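Local coordinates for PspGI restriction endonuclease (Pyrococcus sp. GI-H, PDB 3BM3), which probably acts as a type II restriction endonuclease, binding double-stranded DNA and cleaving it at a specific recognition sequence, at residues D38-K43 / E48-S53; K57-K62 / E105-K110; F115-E120 / D248-I253. The protein carries 2 engineered substitutions. All coordinates share one frame; numbering follows the deposited sequence.

Overall arrangement
Three contacts illustrate how chemistry follows place in the fold. Contact 1 lies at the surface, where the loop after helix 33-38 folds against the start of helix 52-80 through both backbone hydrogen bonds and apolar side chains. Contacts 2 and 3 are buried and rest on apolar side chains. Contact 2 joins helix 52-80, the element shared with contact 1, to helix 85-115, and it alone of the three includes a DNA base. Contact 3 takes over where helix 85-115 ends and packs that exit against helix 249-259. Contact 3 touches both others: Pro-52 of contact 1 and Phe-108 of contact 2 reach Phe-250, while Leu-40 and Phe-41 lie against Phe-115.

Contact 1 of 3, residues D38-K43 / E48-S53; sequences DRLFEK and EVITPS
Ile-50 is the bump of this contact, and the bend from Arg-39 to Glu-42 is the hollow that takes it. With CG1 beside its own backbone N (chi1 -61°) and the chain then extended, its CD1 runs into the bend, 3.4 Å from Arg-39 CB and nearly as close to Arg-39 O. Its CG2 turns the other way, toward Leu-40. Backbone bonds clamp the residue on both sides of its side chain: Phe-41 N to Ile-50 O at 2.6 Å, and Ile-50 N to Glu-42 O at 2.8 Å, the latter almost straight (178°).

The hollow is a type II beta turn, closed by Glu-42 N bonding to Arg-39 O, and it faces the start of helix 52-80, where Thr-51 is the N-cap residue and its OG1 receives Arg-54 N. As the first residue of that helix, Pro-52 makes a second bump. The Phe-41 side chain crosses it at about a right angle, CE1 lying 3.4 Å from Pro-52 CD, and CZ also meets the proline ring. Leu-40 CD1 fills the groove between the two bumps, 3.5 Å from Ile-50 O and 3.8 Å from Pro-52 CD. Toward the residues that link the two segments, Val-49 CG1 rests on the Phe-41 backbone, 3.8 Å from its C atom, while Val-49 CG2 comes within 3.6 Å of Lys-43 NZ, the two side chains crossing obliquely.

Contact 2 of 3, residues K57-K62 / E105-K110; sequences KMLEEK and EIIFTK. With nucleotides of chain A.
Ile-106 O is gripped twice, just beside Ile-107, the residue that reaches across to Leu-59 and Glu-60. Lys-110 N gives it the regular helical bond at 3.0 Å, and Thr-109 OG1 adds a second at 2.6 Å, in the carbonyl plane and on a lone pair. The threonine can do this because its first torsion (chi1 71°) folds the hydroxyl back over the preceding turn of its own helix.

Across the interface the chemistry is apolar. Ile-107 CG1 lies 3.8 Å from Leu-59 CD2, and the two side chains slide past each other in opposite directions. The end of the isoleucine continues to the neighbouring backbone, its CD1 3.4 Å from Glu-60 N and 3.7 Å from Glu-60 CB. The contact thus joins two long helices, 52-80 and 85-115, in a protein of the EcoRII C-terminal family, PDDEXK clan; Ala-27 and Val-33, on helices 20-31 and 33-38, also touch Leu-59. An alanine in place of Ile-107 is likely to open a gap at Leu-59 and leave the Glu-60 backbone without its apolar cover.

Glu-60 turns its carboxylate away from the isoleucine. In the conformer described, one of two deposited, a bend at chi2 (-89°) brings it to the adenine of DA6 of chain A, where OE2 approaches C8, and the same oxygen forms a salt bridge with Arg-161. Because of the second conformer, the details of that approach remain doubtful.

Contact 3 of 3, residues F115-E120 / D248-I253; sequences FGIRYE and DIFDDI
Phe-115 and Phe-250 bring their CA atoms to 7.1 Å, and Ile-117 and Ile-253 to 7.6 Å, so that the chain leaving helix 85-115 runs past one side of the first turn of helix 249-259. The departure is a Schellman motif: Gly-116, with positive phi (71°), is the first residue out of helical geometry, and two bonds lead back into the last turn. One residue on either side of this glycine then points its side chain at the other helix.

Phe-115 offers the face of its ring. Phe-250 CB lies over it, 3.6 Å from the centroid and toward the rim, in a CH-pi contact. The two rings are nearly parallel, at 8°, but slid so far apart (centroids 5.2 Å) that they barely overlap; the methylene, with the adjoining ring carbon CG, does most of the covering. With Ile-117 CG1 beside the backbone N (chi1 -64°), Ile-117 CD1 lies near Phe-250 O and the edge of the Phe-250 ring, 4.2 Å from Phe-250 CD1. It also touches Ile-253, whose CG2 meets Ile-117 CG2 at 3.5 Å, the two isoleucines crossing at about a right angle.

Beyond the two segments, Ile-253 also touches Trp-188 and Ile-141 of the central sheet, and Phe-250 meets Phe-108. The side-chain pairs between the two segments are carbon to carbon, so the joint between helix end and helix start probably rests on complementary shape and the hydrophobic effect rather than on directional bonds.

Contact 1 of 3, residues D38-K43 / E48-S53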
loop_
_atom_site.group_PDB
_atom_site.type_symbol
_atom_site.label_atom_id
_atom_site.label_comp_id
_atom_site.label_asym_id
_atom_site.label_seq_id
_atom_site.Cartn_x
_atom_site.Cartn_y
_atom_site.Cartn_z
ATOM N N ASP C 38 -23.720 -14.536 -20.663
ATOM C CA ASP C 38 -24.468 -15.689 -21.202
ATOM C C ASP C 38 -23.621 -16.565 -22.127
ATOM O O ASP C 38 -23.939 -17.738 -22.343
ATOM C CB ASP C 38 -25.662 -15.234 -22.035
ATOM C CG ASP C 38 -26.742 -14.582 -21.224
ATOM O OD1 ASP C 38 -26.770 -14.753 -19.988
ATOM O OD2 ASP C 38 -27.550 -13.868 -21.844
ATOM N N ARG C 39 -22.570 -15.971 -22.684
ATOM C CA ARG C 39 -21.704 -16.621 -23.653
ATOM C C ARG C 39 -20.322 -16.938 -23.060
ATOM O O ARG C 39 -19.363 -17.154 -23.791
ATOM C CB ARG C 39 -21.562 -15.709 -24.866
ATOM C CG ARG C 39 -22.888 -15.483 -25.613
ATOM C CD ARG C 39 -22.668 -15.161 -27.085
ATOM N NE ARG C 39 -21.720 -16.089 -27.708
ATOM C CZ ARG C 39 -21.971 -17.369 -27.979
ATOM N NH1 ARG C 39 -23.157 -17.911 -27.711
ATOM N NH2 ARG C 39 -21.032 -18.117 -28.541
ATOM N N LEU C 40 -20.238 -16.980 -21.737
ATOM C CA LEU C 40 -18.959 -17.183 -21.038
ATOM C C LEU C 40 -18.311 -18.502 -21.496
ATOM O O LEU C 40 -18.991 -19.537 -21.573
ATOM C CB LEU C 40 -19.188 -17.214 -19.527
ATOM C CG LEU C 40 -18.262 -16.466 -18.556
ATOM C CD1 LEU C 40 -17.287 -15.490 -19.156
ATOM C CD2 LEU C 40 -19.113 -15.839 -17.456
ATOM N N PHE C 41 -17.025 -18.410 -21.837
ATOM C CA PHE C 41 -16.165 -19.531 -22.252
ATOM C C PHE C 41 -16.478 -20.051 -23.650
ATOM O O PHE C 41 -15.944 -21.085 -24.081
ATOM C CB PHE C 41 -16.175 -20.645 -21.214
ATOM C CG PHE C 41 -15.717 -20.205 -19.893
ATOM C CD1 PHE C 41 -14.433 -19.693 -19.745
ATOM C CD2 PHE C 41 -16.550 -20.277 -18.793
ATOM C CE1 PHE C 41 -13.984 -19.296 -18.519
ATOM C CE2 PHE C 41 -16.104 -19.863 -17.562
ATOM C CZ PHE C 41 -14.832 -19.364 -17.416
ATOM N N GLU C 42 -17.315 -19.301 -24.360
ATOM C CA GLU C 42 -17.631 -19.581 -25.740
ATOM C C GLU C 42 -16.901 -18.536 -26.585
ATOM O O GLU C 42 -16.485 -17.496 -26.082
ATOM C CB GLU C 42 -19.155 -19.562 -25.925
ATOM C CG GLU C 42 -19.852 -20.602 -25.020
ATOM C CD GLU C 42 -21.365 -20.469 -24.941
ATOM O OE1 GLU C 42 -21.979 -19.832 -25.834
ATOM O OE2 GLU C 42 -21.945 -21.025 -23.973
ATOM N N LYS C 43 -16.702 -18.826 -27.866
ATOM C CA LYS C 43 -16.077 -17.860 -28.771
ATOM C C LYS C 43 -17.042 -16.717 -29.084
ATOM O O LYS C 43 -18.245 -16.940 -29.211
ATOM C CB LYS C 43 -15.617 -18.548 -30.066
ATOM C CG LYS C 43 -14.490 -19.571 -29.853
ATOM C CD LYS C 43 -13.606 -19.713 -31.093
ATOM C CE LYS C 43 -12.316 -20.525 -30.808
ATOM N NZ LYS C 43 -11.430 -19.859 -29.804
ATOM N N GLU C 48 -12.291 -14.643 -30.433
ATOM C CA GLU C 48 -11.678 -14.788 -29.104
ATOM C C GLU C 48 -12.696 -15.354 -28.132
ATOM O O GLU C 48 -13.849 -14.922 -28.124
ATOM C CB GLU C 48 -11.203 -13.449 -28.530
ATOM C CG GLU C 48 -10.388 -12.565 -29.452
ATOM C CD GLU C 48 -10.147 -11.181 -28.863
ATOM O OE1 GLU C 48 -10.631 -10.883 -27.736
ATOM O OE2 GLU C 48 -9.466 -10.377 -29.533
ATOM N N VAL C 49 -12.251 -16.291 -27.294
ATOM C CA VAL C 49 -13.067 -16.841 -26.219
ATOM C C VAL C 49 -13.455 -15.738 -25.247
ATOM O O VAL C 49 -12.631 -14.913 -24.872
ATOM C CB VAL C 49 -12.311 -17.937 -25.424
ATOM C CG1 VAL C 49 -13.128 -18.424 -24.268
ATOM C CG2 VAL C 49 -11.950 -19.102 -26.341
ATOM N N ILE C 50 -14.725 -15.736 -24.866
ATOM C CA ILE C 50 -15.247 -14.820 -23.857
ATOM C C ILE C 50 -14.865 -15.348 -22.496
ATOM O O ILE C 50 -15.405 -16.333 -22.019
ATOM C CB ILE C 50 -16.781 -14.684 -23.952
ATOM C CG1 ILE C 50 -17.145 -14.122 -25.320
ATOM C CG2 ILE C 50 -17.312 -13.762 -22.829
ATOM C CD1 ILE C 50 -18.575 -14.352 -25.690
ATOM N N THR C 51 -13.884 -14.710 -21.893
ATOM C CA THR C 51 -13.421 -15.150 -20.588
ATOM C C THR C 51 -13.806 -14.126 -19.527
ATOM O O THR C 51 -14.030 -12.954 -19.847
ATOM C CB THR C 51 -11.927 -15.266 -20.573
ATOM O OG1 THR C 51 -11.331 -13.979 -20.810
ATOM C CG2 THR C 51 -11.458 -16.291 -21.617
ATOM N N PRO C 52 -13.852 -14.561 -18.250
ATOM C CA PRO C 52 -14.050 -13.604 -17.182
ATOM C C PRO C 52 -13.068 -12.446 -17.235
ATOM O O PRO C 52 -13.462 -11.297 -17.011
ATOM C CB PRO C 52 -13.867 -14.465 -15.935
ATOM C CG PRO C 52 -14.373 -15.818 -16.348
ATOM C CD PRO C 52 -13.825 -15.948 -17.735
ATOM N N SER C 53 -11.793 -12.728 -17.508
ATOM C CA SER C 53 -10.786 -11.667 -17.480
ATOM C C SER C 53 -11.101 -10.662 -18.601
ATOM O O SER C 53 -11.023 -9.462 -18.390
ATOM C CB SER C 53 -9.380 -12.232 -17.607
ATOM O OG SER C 53 -8.372 -11.259 -17.346
#

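Contact 2 of 3, residues K57-K62 / E105-K110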
loop_
_atom_site.group_PDB
_atom_site.type_symbol
_atom_site.label_atom_id
_atom_site.label_comp_id
_atom_site.label_asym_id
_atom_site.label_seq_id
_atom_site.Cartn_x
_atom_site.Cartn_y
_atom_site.Cartn_z
ATOM N N LYS C 57 -12.009 -6.847 -17.935
ATOM C CA LYS C 57 -11.168 -5.796 -18.475
ATOM C C LYS C 57 -12.001 -4.841 -19.332
ATOM O O LYS C 57 -11.839 -3.626 -19.240
ATOM C CB LYS C 57 -10.023 -6.392 -19.282
ATOM C CG LYS C 57 -8.978 -5.392 -19.751
ATOM C CD LYS C 57 -7.659 -6.093 -20.076
ATOM C CE LYS C 57 -6.611 -5.178 -20.718
ATOM N NZ LYS C 57 -5.535 -4.745 -19.755
HETATM N N MSE C 58 -12.871 -5.404 -20.165
HETATM C CA MSE C 58 -13.723 -4.610 -21.048
HETATM C C MSE C 58 -14.671 -3.738 -20.233
HETATM O O MSE C 58 -14.848 -2.557 -20.537
HETATM C CB MSE C 58 -14.485 -5.521 -22.030
HETATM C CG MSE C 58 -15.988 -5.408 -21.965
HETATM SE SE MSE C 58 -16.801 -5.968 -23.622
HETATM C CE MSE C 58 -15.991 -4.648 -24.818
ATOM N N LEU C 59 -15.274 -4.329 -19.202
ATOM C CA LEU C 59 -16.215 -3.640 -18.352
ATOM C C LEU C 59 -15.503 -2.549 -17.549
ATOM O O LEU C 59 -16.012 -1.418 -17.407
ATOM C CB LEU C 59 -16.915 -4.641 -17.406
ATOM C CG LEU C 59 -18.032 -4.079 -16.524
ATOM C CD1 LEU C 59 -19.020 -3.212 -17.305
ATOM C CD2 LEU C 59 -18.761 -5.226 -15.822
ATOM N N GLU C 60 -14.341 -2.897 -17.038
ATOM C CA GLU C 60 -13.531 -1.952 -16.317
ATOM C C GLU C 60 -13.217 -0.732 -17.194
ATOM O O GLU C 60 -13.399 0.409 -16.780
ATOM C CB GLU C 60 -12.266 -2.653 -15.846
ATOM C CG GLU C 60 -11.532 -1.914 -14.821
ATOM C CD GLU C 60 -10.533 -0.962 -15.406
ATOM O OE1 GLU C 60 -10.349 -0.936 -16.641
ATOM O OE2 GLU C 60 -9.937 -0.247 -14.607
ATOM N N GLU C 61 -12.792 -0.992 -18.425
ATOM C CA GLU C 61 -12.383 0.073 -19.340
ATOM C C GLU C 61 -13.571 0.966 -19.684
ATOM O O GLU C 61 -13.461 2.196 -19.658
ATOM C CB GLU C 61 -11.754 -0.523 -20.604
ATOM C CG GLU C 61 -10.417 -1.132 -20.337
ATOM C CD GLU C 61 -9.876 -1.980 -21.455
ATOM O OE1 GLU C 61 -10.655 -2.467 -22.321
ATOM O OE2 GLU C 61 -8.637 -2.160 -21.461
ATOM N N LYS C 62 -14.723 0.363 -19.959
ATOM C CA LYS C 62 -15.916 1.118 -20.309
ATOM C C LYS C 62 -16.395 1.964 -19.149
ATOM O O LYS C 62 -16.719 3.148 -19.339
ATOM C CB LYS C 62 -17.044 0.210 -20.796
ATOM C CG LYS C 62 -18.194 0.960 -21.406
ATOM C CD LYS C 62 -17.702 1.815 -22.609
ATOM C CE LYS C 62 -18.646 1.897 -23.775
ATOM N NZ LYS C 62 -17.898 2.418 -24.969
ATOM N N GLU C 105 -13.752 -4.531 -7.854
ATOM C CA GLU C 105 -14.426 -5.343 -6.876
ATOM C C GLU C 105 -15.867 -5.558 -7.289
ATOM O O GLU C 105 -16.386 -6.668 -7.218
ATOM C CB GLU C 105 -14.291 -4.709 -5.496
ATOM C CG GLU C 105 -12.797 -4.738 -5.104
ATOM C CD GLU C 105 -12.392 -4.144 -3.756
ATOM O OE1 GLU C 105 -13.106 -4.365 -2.750
ATOM O OE2 GLU C 105 -11.279 -3.542 -3.706
ATOM N N ILE C 106 -16.517 -4.512 -7.798
ATOM C CA ILE C 106 -17.885 -4.692 -8.293
ATOM C C ILE C 106 -17.983 -5.662 -9.467
ATOM O O ILE C 106 -18.839 -6.543 -9.497
ATOM C CB ILE C 106 -18.523 -3.366 -8.673
ATOM C CG1 ILE C 106 -18.679 -2.518 -7.403
ATOM C CG2 ILE C 106 -19.854 -3.621 -9.386
ATOM C CD1 ILE C 106 -19.020 -1.053 -7.636
ATOM N N ILE C 107 -17.088 -5.479 -10.422
ATOM C CA ILE C 107 -17.000 -6.353 -11.567
ATOM C C ILE C 107 -16.820 -7.798 -11.113
ATOM O O ILE C 107 -17.508 -8.693 -11.588
ATOM C CB ILE C 107 -15.860 -5.864 -12.454
ATOM C CG1 ILE C 107 -16.291 -4.518 -13.075
ATOM C CG2 ILE C 107 -15.540 -6.898 -13.506
ATOM C CD1 ILE C 107 -15.144 -3.818 -13.830
ATOM N N PHE C 108 -15.937 -8.011 -10.144
ATOM C CA PHE C 108 -15.706 -9.326 -9.596
ATOM C C PHE C 108 -17.020 -9.910 -9.072
ATOM O O PHE C 108 -17.321 -11.084 -9.347
ATOM C CB PHE C 108 -14.643 -9.267 -8.501
ATOM C CG PHE C 108 -14.085 -10.606 -8.138
ATOM C CD1 PHE C 108 -13.085 -11.172 -8.911
ATOM C CD2 PHE C 108 -14.550 -11.307 -7.019
ATOM C CE1 PHE C 108 -12.570 -12.420 -8.579
ATOM C CE2 PHE C 108 -14.014 -12.539 -6.690
ATOM C CZ PHE C 108 -13.026 -13.070 -7.474
ATOM N N THR C 109 -17.815 -9.114 -8.349
ATOM C CA THR C 109 -19.095 -9.599 -7.825
ATOM C C THR C 109 -20.066 -9.994 -8.926
ATOM O O THR C 109 -20.834 -10.920 -8.778
ATOM C CB THR C 109 -19.779 -8.609 -6.846
ATOM O OG1 THR C 109 -20.272 -7.472 -7.550
ATOM C CG2 THR C 109 -18.796 -8.137 -5.835
ATOM N N LYS C 110 -20.049 -9.252 -10.017
ATOM C CA LYS C 110 -20.926 -9.552 -11.131
ATOM C C LYS C 110 -20.619 -10.931 -11.668
ATOM O O LYS C 110 -21.535 -11.690 -12.049
ATOM C CB LYS C 110 -20.740 -8.495 -12.212
ATOM C CG LYS C 110 -21.135 -7.112 -11.777
ATOM C CD LYS C 110 -22.561 -7.071 -11.188
ATOM C CE LYS C 110 -23.022 -5.659 -10.897
ATOM N NZ LYS C 110 -24.246 -5.643 -10.002
ATOM P P DA A 6 -4.817 1.726 -9.951
ATOM O OP1 DA A 6 -4.773 0.237 -9.985
ATOM O OP2 DA A 6 -4.100 2.498 -11.002
ATOM O "O5'" DA A 6 -6.356 2.124 -9.936
ATOM C "C5'" DA A 6 -6.750 3.469 -10.158
ATOM C "C4'" DA A 6 -6.977 3.680 -11.632
ATOM O "O4'" DA A 6 -8.194 3.027 -12.067
ATOM C "C3'" DA A 6 -7.110 5.146 -12.042
ATOM O "O3'" DA A 6 -6.223 5.377 -13.128
ATOM C "C2'" DA A 6 -8.558 5.268 -12.485
ATOM C "C1'" DA A 6 -8.826 3.876 -13.004
ATOM N N9 DA A 6 -10.235 3.490 -13.095
ATOM C C8 DA A 6 -10.715 2.347 -13.678
ATOM N N7 DA A 6 -12.020 2.244 -13.645
ATOM C C5 DA A 6 -12.429 3.395 -12.991
ATOM C C6 DA A 6 -13.701 3.879 -12.649
ATOM N N6 DA A 6 -14.836 3.231 -12.927
ATOM N N1 DA A 6 -13.770 5.065 -12.007
ATOM C C2 DA A 6 -12.628 5.711 -11.734
ATOM N N3 DA A 6 -11.373 5.358 -12.005
ATOM C C4 DA A 6 -11.340 4.175 -12.643
#

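Contact 3 of 3, residues F115-E120 / D248-I253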
loop_
_atom_site.group_PDB
_atom_site.type_symbol
_atom_site.label_atom_id
_atom_site.label_comp_id
_atom_site.label_asym_id
_atom_site.label_seq_id
_atom_site.Cartn_x
_atom_site.Cartn_y
_atom_site.Cartn_z
ATOM N N PHE C 115 -21.879 -17.038 -11.736
ATOM C CA PHE C 115 -21.542 -18.407 -11.418
ATOM C C PHE C 115 -22.306 -18.962 -10.225
ATOM O O PHE C 115 -22.140 -20.132 -9.899
ATOM C CB PHE C 115 -20.034 -18.541 -11.190
ATOM C CG PHE C 115 -19.219 -18.381 -12.425
ATOM C CD1 PHE C 115 -19.022 -19.440 -13.280
ATOM C CD2 PHE C 115 -18.674 -17.181 -12.755
ATOM C CE1 PHE C 115 -18.272 -19.277 -14.441
ATOM C CE2 PHE C 115 -17.939 -17.007 -13.892
ATOM C CZ PHE C 115 -17.723 -18.050 -14.742
ATOM N N GLY C 116 -23.142 -18.140 -9.597
ATOM C CA GLY C 116 -23.925 -18.538 -8.427
ATOM C C GLY C 116 -23.061 -18.716 -7.206
ATOM O O GLY C 116 -23.405 -19.477 -6.319
ATOM N N ILE C 117 -21.906 -18.061 -7.179
ATOM C CA ILE C 117 -21.003 -18.186 -6.061
ATOM C C ILE C 117 -21.503 -17.240 -5.022
ATOM O O ILE C 117 -21.526 -16.025 -5.243
ATOM C CB ILE C 117 -19.556 -17.854 -6.446
ATOM C CG1 ILE C 117 -19.063 -18.876 -7.483
ATOM C CG2 ILE C 117 -18.623 -17.786 -5.211
ATOM C CD1 ILE C 117 -17.788 -18.456 -8.189
ATOM N N ARG C 118 -21.852 -17.784 -3.868
ATOM C CA ARG C 118 -22.236 -16.945 -2.760
ATOM C C ARG C 118 -21.012 -16.357 -2.141
ATOM O O ARG C 118 -19.974 -17.001 -2.053
ATOM C CB ARG C 118 -23.013 -17.731 -1.718
ATOM C CG ARG C 118 -24.414 -18.102 -2.213
ATOM C CD ARG C 118 -25.131 -18.943 -1.184
ATOM N NE ARG C 118 -26.490 -19.302 -1.608
ATOM C CZ ARG C 118 -26.802 -20.249 -2.491
ATOM N NH1 ARG C 118 -25.849 -20.968 -3.087
ATOM N NH2 ARG C 118 -28.082 -20.476 -2.774
ATOM N N TYR C 119 -21.150 -15.118 -1.723
ATOM C CA TYR C 119 -20.042 -14.388 -1.163
ATOM C C TYR C 119 -20.578 -13.356 -0.194
ATOM O O TYR C 119 -21.762 -13.032 -0.180
ATOM C CB TYR C 119 -19.223 -13.683 -2.251
ATOM C CG TYR C 119 -20.006 -12.570 -2.884
ATOM C CD1 TYR C 119 -19.972 -11.291 -2.352
ATOM C CD2 TYR C 119 -20.845 -12.818 -3.968
ATOM C CE1 TYR C 119 -20.739 -10.267 -2.894
ATOM C CE2 TYR C 119 -21.611 -11.799 -4.520
ATOM C CZ TYR C 119 -21.555 -10.535 -3.961
ATOM O OH TYR C 119 -22.317 -9.522 -4.496
ATOM N N GLU C 120 -19.667 -12.847 0.607
ATOM C CA GLU C 120 -19.884 -11.636 1.334
ATOM C C GLU C 120 -18.705 -10.722 1.110
ATOM O O GLU C 120 -17.562 -11.150 1.036
ATOM C CB GLU C 120 -20.106 -11.898 2.814
ATOM C CG GLU C 120 -21.439 -12.542 3.048
ATOM C CD GLU C 120 -21.695 -12.882 4.478
ATOM O OE1 GLU C 120 -20.749 -12.999 5.275
ATOM O OE2 GLU C 120 -22.873 -13.050 4.779
ATOM N N ASP C 248 -9.648 -18.250 -14.118
ATOM C CA ASP C 248 -9.773 -19.559 -13.507
ATOM C C ASP C 248 -10.396 -19.508 -12.134
ATOM O O ASP C 248 -10.802 -20.554 -11.590
ATOM C CB ASP C 248 -8.400 -20.191 -13.294
ATOM C CG ASP C 248 -7.701 -20.550 -14.561
ATOM O OD1 ASP C 248 -8.306 -20.494 -15.611
ATOM O OD2 ASP C 248 -6.508 -20.881 -14.468
ATOM N N ILE C 249 -10.465 -18.325 -11.528
ATOM C CA ILE C 249 -10.822 -18.297 -10.126
ATOM C C ILE C 249 -12.266 -18.774 -9.914
ATOM O O ILE C 249 -12.588 -19.337 -8.902
ATOM C CB ILE C 249 -10.586 -16.933 -9.486
ATOM C CG1 ILE C 249 -10.620 -17.049 -7.962
ATOM C CG2 ILE C 249 -11.588 -15.874 -10.036
ATOM C CD1 ILE C 249 -10.132 -15.818 -7.214
ATOM N N PHE C 250 -13.125 -18.556 -10.879
ATOM C CA PHE C 250 -14.538 -18.845 -10.712
ATOM C C PHE C 250 -14.805 -20.330 -10.630
ATOM O O PHE C 250 -15.444 -20.804 -9.675
ATOM C CB PHE C 250 -15.313 -18.120 -11.794
ATOM C CG PHE C 250 -15.053 -16.653 -11.734
ATOM C CD1 PHE C 250 -15.602 -15.905 -10.725
ATOM C CD2 PHE C 250 -14.116 -16.056 -12.567
ATOM C CE1 PHE C 250 -15.303 -14.580 -10.610
ATOM C CE2 PHE C 250 -13.811 -14.734 -12.452
ATOM C CZ PHE C 250 -14.400 -13.990 -11.472
ATOM N N ASP C 251 -14.240 -21.078 -11.558
ATOM C CA ASP C 251 -14.353 -22.521 -11.493
ATOM C C ASP C 251 -13.571 -23.060 -10.295
ATOM O O ASP C 251 -13.986 -24.007 -9.655
ATOM C CB ASP C 251 -13.866 -23.142 -12.792
ATOM C CG ASP C 251 -14.050 -24.637 -12.805
ATOM O OD1 ASP C 251 -15.198 -25.036 -12.584
ATOM O OD2 ASP C 251 -13.040 -25.370 -12.961
ATOM N N ASP C 252 -12.438 -22.435 -9.958
ATOM C CA ASP C 252 -11.658 -22.863 -8.791
ATOM C C ASP C 252 -12.503 -22.750 -7.528
ATOM O O ASP C 252 -12.464 -23.613 -6.649
ATOM C CB ASP C 252 -10.408 -22.018 -8.648
ATOM C CG ASP C 252 -9.325 -22.346 -9.659
ATOM O OD1 ASP C 252 -9.492 -23.279 -10.473
ATOM O OD2 ASP C 252 -8.268 -21.667 -9.605
ATOM N N ILE C 253 -13.272 -21.678 -7.429
ATOM C CA ILE C 253 -14.135 -21.492 -6.277
ATOM C C ILE C 253 -15.216 -22.576 -6.285
ATOM O O ILE C 253 -15.493 -23.218 -5.274
ATOM C CB ILE C 253 -14.812 -20.126 -6.294
ATOM C CG1 ILE C 253 -13.790 -19.025 -6.027
ATOM C CG2 ILE C 253 -15.904 -20.061 -5.237
ATOM C CD1 ILE C 253 -14.304 -17.633 -6.469
#